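Local coordinates for benzoate transport porin BenP (Acinetobacter baumannii AB307-0294, PDB 5DL8), which forms a beta-barrel in the bacterial outer membrane and probably acts as a porin through which small substrates such as benzoate may cross that membrane, at residues A85-L88 / S89-H93. Residues are numbered along the deposited sequence; the frame is centred on the assembly and turned at random.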
loop_
_atom_site.group_PDB
_atom_site.type_symbol
_atom_site.label_atom_id
_atom_site.label_comp_id
_atom_site.label_asym_id
_atom_site.label_seq_id
_atom_site.Cartn_x
_atom_site.Cartn_y
_atom_site.Cartn_z
ATOM N N ALA A 85 -15.744 -2.207 11.693
ATOM C CA ALA A 85 -16.580 -1.441 10.782
ATOM C C ALA A 85 -18.005 -2.071 10.670
ATOM O O ALA A 85 -18.163 -3.284 10.656
ATOM C CB ALA A 85 -15.988 -1.411 9.421
ATOM N N VAL A 86 -19.020 -1.196 10.576
ATOM C CA VAL A 86 -20.392 -1.562 10.248
ATOM C C VAL A 86 -20.809 -1.074 8.881
ATOM O O VAL A 86 -20.593 0.114 8.561
ATOM C CB VAL A 86 -21.338 -0.912 11.266
ATOM C CG1 VAL A 86 -22.820 -1.210 10.975
ATOM C CG2 VAL A 86 -21.043 -1.543 12.603
ATOM N N ARG A 87 -21.386 -1.979 8.063
ATOM C CA ARG A 87 -22.004 -1.550 6.820
ATOM C C ARG A 87 -23.295 -0.722 7.054
ATOM O O ARG A 87 -24.189 -1.132 7.756
ATOM C CB ARG A 87 -22.372 -2.720 5.922
ATOM C CG ARG A 87 -22.910 -2.242 4.579
ATOM C CD ARG A 87 -22.832 -3.306 3.455
ATOM N NE ARG A 87 -23.295 -4.576 3.833
ATOM C CZ ARG A 87 -24.619 -4.904 4.010
ATOM N NH1 ARG A 87 -25.623 -4.040 3.815
ATOM N NH2 ARG A 87 -24.957 -6.139 4.384
ATOM N N LEU A 88 -23.427 0.405 6.398
ATOM C CA LEU A 88 -24.646 1.210 6.489
ATOM C C LEU A 88 -25.536 1.197 5.281
ATOM O O LEU A 88 -26.749 1.491 5.411
ATOM C CB LEU A 88 -24.264 2.712 6.742
ATOM C CG LEU A 88 -23.379 3.071 7.947
ATOM C CD1 LEU A 88 -22.787 4.511 7.823
ATOM C CD2 LEU A 88 -24.187 2.938 9.230
ATOM N N SER A 89 -24.958 1.050 4.112
ATOM C CA SER A 89 -25.713 1.032 2.894
ATOM C C SER A 89 -26.411 -0.343 2.807
ATOM O O SER A 89 -26.097 -1.294 3.525
ATOM C CB SER A 89 -24.787 1.202 1.672
ATOM O OG SER A 89 -23.780 0.236 1.687
ATOM N N SER A 90 -27.266 -0.465 1.842
ATOM C CA SER A 90 -28.036 -1.686 1.672
ATOM C C SER A 90 -27.157 -2.680 0.904
ATOM O O SER A 90 -26.164 -2.292 0.253
ATOM C CB SER A 90 -29.352 -1.340 0.934
ATOM O OG SER A 90 -28.938 -1.109 -0.395
ATOM N N ASP A 91 -27.467 -3.936 0.999
ATOM C CA ASP A 91 -26.617 -5.013 0.468
ATOM C C ASP A 91 -26.770 -5.017 -1.074
ATOM O O ASP A 91 -27.842 -5.093 -1.576
ATOM C CB ASP A 91 -27.014 -6.328 1.095
ATOM C CG ASP A 91 -26.060 -7.497 0.773
ATOM O OD1 ASP A 91 -25.061 -7.314 0.031
ATOM O OD2 ASP A 91 -26.347 -8.646 1.285
ATOM N N LYS A 92 -25.687 -4.811 -1.805
ATOM C CA LYS A 92 -25.681 -4.905 -3.300
ATOM C C LYS A 92 -25.538 -6.338 -3.778
ATOM O O LYS A 92 -25.658 -6.627 -4.977
ATOM C CB LYS A 92 -24.483 -4.105 -3.887
ATOM C CG LYS A 92 -24.630 -2.578 -3.772
ATOM C CD LYS A 92 -23.510 -1.893 -4.543
ATOM C CE LYS A 92 -23.001 -0.669 -3.826
ATOM N NZ LYS A 92 -24.038 0.306 -3.643
ATOM N N HIS A 93 -25.217 -7.237 -2.853
ATOM C CA HIS A 93 -25.032 -8.632 -3.243
ATOM C C HIS A 93 -23.954 -8.847 -4.325
ATOM O O HIS A 93 -24.010 -9.798 -5.106
ATOM C CB HIS A 93 -26.378 -9.273 -3.679
ATOM C CG HIS A 93 -27.409 -9.247 -2.601
ATOM N ND1 HIS A 93 -27.613 -10.305 -1.761
ATOM C CD2 HIS A 93 -28.238 -8.268 -2.174
ATOM C CE1 HIS A 93 -28.587 -10.010 -0.911
ATOM N NE2 HIS A 93 -28.966 -8.775 -1.125
#
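Arg87, the last residue of barrel strand 72-87, reaches forward to Ser89 and Asp91 just where the chain leaves the OprD-family beta-barrel for the loop leading to strand 101-102. One hydrogen bond joins the two sides directly: Arg87 NH1 donates to the backbone oxygen Ser89 O over 2.8 Å. It is moderately bent, with an N-H...O angle of 144°, and the oxygen sits at the guanidinium edge, near its plane. The side chain gets there by running out with CG anti to the backbone N (chi1 -175°) and then bending at chi3, which brings NH1 round to the carbonyl. Arginine suits the site because its other N-H groups can work too: NE binds Ala109 O and NH2 binds Gln108 O, so three backbone carbonyls fix the plane of the group and tie the strand end to strand 107-123.

Arg87 CG lies 3.5 Å from Ser89 O, and small Ser89 turns its hydroxyl to Trp50 N on strand 47-65. Asp91 CA lies over one face of the guanidinium, and Asp91 CB comes within 3.8 Å of Arg87 NH1.

The opposite charges probably attract only weakly, since Arg87 NH2 and Asp91 OD2 are 4.2 Å apart and no N-H points at that oxygen. Aspartate suits the loop because its short carboxylate offers two acceptors: OD2 bonds to Ser107 OG and OD1 takes Gln108 N, pinning the loop to strand 107-123, while Asp91 OD1 also closes an Asx turn, accepting His93 N at 2.9 Å from above the carboxylate plane.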